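Local coordinates for uncharacterized conserved protein (Idiomarina loihiensis, PDB 2QSD), which is of unknown function, a conserved bacterial protein of the DUF1543 family that forms an assembly of two chains, at residues 108-113 / 117-122; 64-69 / 84-89. One frame throughout, in Å; residues are numbered along the deposited sequence.

Interaction 1 of 2, residues 108-113 / 117-122; sequences VVADSP and KQLARA
Leu119 reaches from the helix 117-122 across to the strand end with one methyl: its CD1 meets the CB of Ala110 at 4.0 Å and lies 3.6 Å from the backbone O of Val109. CB already points at the strand, and with CG beside the backbone N of Leu119 (chi1 -72°) CD1 is carried on to it. Alanine suits position 110, where a one-carbon side chain faces an approaching helix. Two residues earlier on the same side of the strand, Val108 also points at the helix, and its CG1 comes 4.4 Å from the CA of Ala120, a small residue that lets a branched neighbour approach the helix backbone. The pair is a β-α unit: strand 105-110 ends, the chain reverses with Ser112 at the N-cap position, and helix 113-122 runs back; the axes of 108-110 and 117-122 come within 8.5 Å at 144°. In the first helical turn, Lys117 N donates to Pro113 O over 3.3 Å (N-H...O 159°). Proline fits this turn, which needs no N-H from it. The extended side chain of Lys117 leaves past the same oxygen, CG 3.4 Å from Pro113 O, carrying NZ to a hydrogen bond with the backbone O of Asp144.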
loop_
_atom_site.group_PDB
_atom_site.type_symbol
_atom_site.label_atom_id
_atom_site.label_comp_id
_atom_site.label_asym_id
_atom_site.label_seq_id
_atom_site.Cartn_x
_atom_site.Cartn_y
_atom_site.Cartn_z
ATOM N N VAL A 108 19.696 3.817 -5.741
ATOM C CA VAL A 108 20.966 3.622 -6.450
ATOM C C VAL A 108 21.541 4.949 -6.940
ATOM O O VAL A 108 20.838 5.963 -6.993
ATOM C CB VAL A 108 20.840 2.660 -7.681
ATOM C CG1 VAL A 108 20.506 1.227 -7.256
ATOM C CG2 VAL A 108 19.837 3.191 -8.716
ATOM N N VAL A 109 22.821 4.932 -7.305
ATOM C CA VAL A 109 23.482 6.095 -7.894
ATOM C C VAL A 109 23.721 5.840 -9.382
ATOM O O VAL A 109 24.358 4.850 -9.757
ATOM C CB VAL A 109 24.807 6.426 -7.165
ATOM C CG1 VAL A 109 25.578 7.517 -7.895
ATOM C CG2 VAL A 109 24.527 6.850 -5.736
ATOM N N ALA A 110 23.189 6.721 -10.224
ATOM C CA ALA A 110 23.325 6.576 -11.677
ATOM C C ALA A 110 23.344 7.920 -12.397
ATOM O O ALA A 110 23.027 8.955 -11.801
ATOM C CB ALA A 110 22.222 5.693 -12.227
ATOM N N ASP A 111 23.723 7.899 -13.674
ATOM C CA ASP A 111 23.766 9.119 -14.491
ATOM C C ASP A 111 22.436 9.405 -15.196
ATOM O O ASP A 111 22.061 10.563 -15.388
ATOM C CB ASP A 111 24.934 9.093 -15.493
ATOM C CG ASP A 111 25.032 7.784 -16.279
ATOM O OD1 ASP A 111 26.047 7.598 -16.981
ATOM O OD2 ASP A 111 24.113 6.940 -16.207
ATOM N N SER A 112 21.728 8.338 -15.559
ATOM C CA SER A 112 20.463 8.437 -16.279
ATOM C C SER A 112 19.408 7.551 -15.617
ATOM O O SER A 112 19.763 6.550 -14.992
ATOM C CB SER A 112 20.661 7.998 -17.734
ATOM O OG SER A 112 20.721 6.583 -17.832
ATOM N N PRO A 113 18.111 7.914 -15.749
ATOM C CA PRO A 113 17.000 7.051 -15.316
ATOM C C PRO A 113 16.997 5.653 -15.939
ATOM O O PRO A 113 16.513 4.709 -15.314
ATOM C CB PRO A 113 15.760 7.826 -15.768
ATOM C CG PRO A 113 16.195 9.243 -15.793
ATOM C CD PRO A 113 17.611 9.201 -16.277
ATOM N N LYS A 117 17.474 2.121 -13.581
ATOM C CA LYS A 117 16.590 0.957 -13.634
ATOM C C LYS A 117 17.370 -0.342 -13.856
ATOM O O LYS A 117 17.056 -1.363 -13.245
ATOM C CB LYS A 117 15.516 1.140 -14.713
ATOM C CG LYS A 117 14.440 2.166 -14.359
ATOM C CD LYS A 117 13.396 2.294 -15.460
ATOM C CE LYS A 117 12.398 3.398 -15.141
ATOM N NZ LYS A 117 11.300 3.482 -16.144
ATOM N N GLN A 118 18.397 -0.277 -14.705
ATOM C CA GLN A 118 19.269 -1.418 -14.992
ATOM C C GLN A 118 20.044 -1.903 -13.767
ATOM O O GLN A 118 20.080 -3.103 -13.493
ATOM C CB GLN A 118 20.244 -1.084 -16.129
ATOM C CG GLN A 118 19.623 -1.119 -17.524
ATOM C CD GLN A 118 20.637 -0.881 -18.635
ATOM O OE1 GLN A 118 21.796 -1.292 -18.542
ATOM N NE2 GLN A 118 20.197 -0.221 -19.701
ATOM N N LEU A 119 20.645 -0.964 -13.034
ATOM C CA LEU A 119 21.425 -1.271 -11.827
ATOM C C LEU A 119 20.563 -1.818 -10.699
ATOM O O LEU A 119 21.013 -2.658 -9.918
ATOM C CB LEU A 119 22.175 -0.031 -11.332
ATOM C CG LEU A 119 23.374 0.474 -12.136
ATOM C CD1 LEU A 119 23.619 1.941 -11.826
ATOM C CD2 LEU A 119 24.622 -0.365 -11.870
ATOM N N ALA A 120 19.326 -1.333 -10.621
ATOM C CA ALA A 120 18.370 -1.778 -9.612
ATOM C C ALA A 120 17.923 -3.225 -9.838
ATOM O O ALA A 120 17.756 -3.982 -8.879
ATOM C CB ALA A 120 17.172 -0.848 -9.582
ATOM N N ARG A 121 17.744 -3.592 -11.108
ATOM C CA ARG A 121 17.359 -4.948 -11.505
ATOM C C ARG A 121 18.435 -5.971 -11.149
ATOM O O ARG A 121 18.129 -7.066 -10.668
ATOM C CB ARG A 121 17.077 -5.001 -13.013
ATOM C CG ARG A 121 15.720 -4.444 -13.442
ATOM C CD ARG A 121 15.715 -4.071 -14.926
ATOM N NE ARG A 121 14.423 -3.534 -15.362
ATOM C CZ ARG A 121 14.232 -2.810 -16.464
ATOM N NH1 ARG A 121 15.249 -2.509 -17.264
ATOM N NH2 ARG A 121 13.015 -2.374 -16.765
ATOM N N ALA A 122 19.692 -5.586 -11.362
ATOM C CA ALA A 122 20.838 -6.487 -11.243
ATOM C C ALA A 122 21.227 -6.863 -9.813
ATOM O O ALA A 122 21.920 -7.863 -9.605
ATOM C CB ALA A 122 22.040 -5.904 -11.981
#

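Interaction 2 of 2, residues 64-69 / 84-89; sequences HHVDGY and KRLYFV
The phenol end of Tyr69 lies across the Lys84 side chain at about a right angle, with OH 3.4 Å from Lys84 CD; at the edge of the same ring, in its plane, sits the O of Val66. The lysine suits this spot because its extended aliphatic chain packs beside the phenol while the amine continues past it. Within 64-69 the His64 and His65 rings meet at their edges, each with an atom of the other in its plane, and His64 ND1 to His65 ND1 is a 2.9 Å hydrogen bond whose donor may be either one. On the other segment, the Arg85 guanidinium has Tyr87 OH over one face, offset toward its rim. The apolar half of the contact is Val66 CG2 against Leu86 CD1 at 3.9 Å; both residues are buried, and branched aliphatic side chains suit a site between two sheets. Leu86 CG is roughly anti to the backbone N (chi1 -150°), and together with chi2 this brings CD1 nearer to Val66 than the direction of its CB suggests. Val66 and Tyr69 bracket a type I' turn of a tight β-hairpin, closed by Val66 N to Tyr69 O and Tyr69 N to Val66 O, both 2.9 Å. Gly68 has backbone angles at which a CB would press on the preceding carbonyl O. Val66 CA and Leu86 CA, the nearest such pair, are 8.1 Å apart: the strands meet through side chains and belong to different sheets. Val66 and Tyr69 also touch Val109 of strand 105-110, the neighbour of strand 85-90, while Tyr87 and Val89 turn to helix 113-122 and Phe88 packs on Ile24 of the second subunit.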
loop_
_atom_site.group_PDB
_atom_site.type_symbol
_atom_site.label_atom_id
_atom_site.label_comp_id
_atom_site.label_asym_id
_atom_site.label_seq_id
_atom_site.Cartn_x
_atom_site.Cartn_y
_atom_site.Cartn_z
ATOM N N HIS A 64 22.716 8.255 4.442
ATOM C CA HIS A 64 23.956 9.043 4.324
ATOM C C HIS A 64 24.925 8.537 3.256
ATOM O O HIS A 64 25.770 9.297 2.762
ATOM C CB HIS A 64 24.671 9.190 5.674
ATOM C CG HIS A 64 24.817 7.908 6.434
ATOM N ND1 HIS A 64 25.720 6.928 6.080
ATOM C CD2 HIS A 64 24.184 7.452 7.541
ATOM C CE1 HIS A 64 25.627 5.917 6.925
ATOM N NE2 HIS A 64 24.700 6.209 7.820
ATOM N N HIS A 65 24.795 7.263 2.894
ATOM C CA HIS A 65 25.644 6.662 1.874
ATOM C C HIS A 65 24.856 5.718 0.989
ATOM O O HIS A 65 24.039 4.941 1.491
ATOM C CB HIS A 65 26.805 5.903 2.516
ATOM C CG HIS A 65 27.920 6.785 2.974
ATOM N ND1 HIS A 65 27.974 7.323 4.241
ATOM C CD2 HIS A 65 29.026 7.225 2.332
ATOM C CE1 HIS A 65 29.065 8.059 4.360
ATOM N NE2 HIS A 65 29.722 8.014 3.216
ATOM N N VAL A 66 25.090 5.812 -0.324
ATOM C CA VAL A 66 24.518 4.895 -1.321
ATOM C C VAL A 66 25.598 4.518 -2.354
ATOM O O VAL A 66 26.184 5.400 -2.989
ATOM C CB VAL A 66 23.285 5.507 -2.073
ATOM C CG1 VAL A 66 22.765 4.540 -3.143
ATOM C CG2 VAL A 66 22.157 5.851 -1.123
ATOM N N ASP A 67 25.853 3.216 -2.502
ATOM C CA ASP A 67 26.788 2.663 -3.505
ATOM C C ASP A 67 28.190 3.296 -3.504
ATOM O O ASP A 67 28.776 3.537 -4.561
ATOM C CB ASP A 67 26.185 2.715 -4.923
ATOM C CG ASP A 67 24.925 1.875 -5.070
ATOM O OD1 ASP A 67 24.748 0.886 -4.322
ATOM O OD2 ASP A 67 24.109 2.206 -5.959
ATOM N N GLY A 68 28.710 3.578 -2.313
ATOM C CA GLY A 68 30.028 4.175 -2.177
ATOM C C GLY A 68 30.050 5.693 -2.184
ATOM O O GLY A 68 31.114 6.295 -2.014
ATOM N N TYR A 69 28.884 6.311 -2.375
ATOM C CA TYR A 69 28.771 7.769 -2.416
ATOM C C TYR A 69 28.188 8.324 -1.123
ATOM O O TYR A 69 27.218 7.790 -0.595
ATOM C CB TYR A 69 27.909 8.225 -3.602
ATOM C CG TYR A 69 28.527 7.996 -4.968
ATOM C CD1 TYR A 69 29.205 9.020 -5.630
ATOM C CD2 TYR A 69 28.421 6.760 -5.604
ATOM C CE1 TYR A 69 29.774 8.815 -6.889
ATOM C CE2 TYR A 69 28.987 6.545 -6.859
ATOM C CZ TYR A 69 29.658 7.576 -7.492
ATOM O OH TYR A 69 30.208 7.361 -8.734
ATOM N N LYS A 84 26.448 12.376 -11.799
ATOM C CA LYS A 84 25.726 11.248 -11.198
ATOM C C LYS A 84 24.745 11.708 -10.124
ATOM O O LYS A 84 24.989 12.686 -9.407
ATOM C CB LYS A 84 26.689 10.185 -10.654
ATOM C CG LYS A 84 27.470 9.469 -11.747
ATOM C CD LYS A 84 28.043 8.140 -11.297
ATOM C CE LYS A 84 28.679 7.412 -12.477
ATOM N NZ LYS A 84 28.935 5.971 -12.202
ATOM N N ARG A 85 23.625 10.998 -10.032
ATOM C CA ARG A 85 22.532 11.396 -9.159
ATOM C C ARG A 85 21.915 10.236 -8.398
ATOM O O ARG A 85 22.064 9.063 -8.764
ATOM C CB ARG A 85 21.450 12.137 -9.955
ATOM C CG ARG A 85 21.669 13.637 -10.041
ATOM C CD ARG A 85 20.875 14.259 -11.175
ATOM N NE ARG A 85 21.449 13.939 -12.483
ATOM C CZ ARG A 85 21.018 14.430 -13.642
ATOM N NH1 ARG A 85 21.614 14.073 -14.772
ATOM N NH2 ARG A 85 19.995 15.277 -13.679
ATOM N N LEU A 86 21.217 10.592 -7.328
ATOM C CA LEU A 86 20.496 9.647 -6.502
ATOM C C LEU A 86 19.166 9.277 -7.167
ATOM O O LEU A 86 18.364 10.151 -7.515
ATOM C CB LEU A 86 20.249 10.285 -5.138
ATOM C CG LEU A 86 20.159 9.408 -3.900
ATOM C CD1 LEU A 86 21.448 8.635 -3.689
ATOM C CD2 LEU A 86 19.874 10.298 -2.714
ATOM N N TYR A 87 18.942 7.982 -7.353
ATOM C CA TYR A 87 17.699 7.512 -7.931
ATOM C C TYR A 87 17.011 6.514 -7.020
ATOM O O TYR A 87 17.633 5.578 -6.516
ATOM C CB TYR A 87 17.923 6.884 -9.306
ATOM C CG TYR A 87 18.189 7.877 -10.418
ATOM C CD1 TYR A 87 19.495 8.187 -10.803
ATOM C CD2 TYR A 87 17.137 8.498 -11.097
ATOM C CE1 TYR A 87 19.750 9.097 -11.827
ATOM C CE2 TYR A 87 17.383 9.410 -12.125
ATOM C CZ TYR A 87 18.693 9.702 -12.486
ATOM O OH TYR A 87 18.951 10.601 -13.498
ATOM N N PHE A 88 15.715 6.737 -6.827
ATOM C CA PHE A 88 14.846 5.851 -6.072
ATOM C C PHE A 88 14.037 5.011 -7.057
ATOM O O PHE A 88 13.346 5.560 -7.912
ATOM C CB PHE A 88 13.919 6.701 -5.205
ATOM C CG PHE A 88 12.829 5.926 -4.533
ATOM C CD1 PHE A 88 13.123 5.064 -3.478
ATOM C CD2 PHE A 88 11.505 6.071 -4.941
ATOM C CE1 PHE A 88 12.122 4.357 -2.843
ATOM C CE2 PHE A 88 10.493 5.363 -4.312
ATOM C CZ PHE A 88 10.805 4.503 -3.258
ATOM N N VAL A 89 14.125 3.688 -6.937
ATOM C CA VAL A 89 13.481 2.786 -7.892
ATOM C C VAL A 89 12.425 1.906 -7.224
ATOM O O VAL A 89 12.739 1.086 -6.355
ATOM C CB VAL A 89 14.514 1.893 -8.646
ATOM C CG1 VAL A 89 13.810 0.904 -9.571
ATOM C CG2 VAL A 89 15.494 2.745 -9.446
#

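From the N terminus, interaction 2 comes first: the hairpin turn at 64-69 leads into strand 69-74, and a loop, partly unmodelled, returns the chain to 84-89. Strand 85-90 then runs on, and after a further gap the chain comes back as strand 105-110, whose end opens interaction 1; that contact closes over just three helical residues. The two therefore stand in series, neither nested nor crossing, with centres 9 Å apart. Strands 85-90 and 105-110 are antiparallel neighbours, with probable hydrogen bonds from Tyr87 N to Val108 O and Arg85 N to Ala110 O. Interaction 1 ties the helix to this three-stranded sheet; interaction 2 ties the sheet to the four-stranded one.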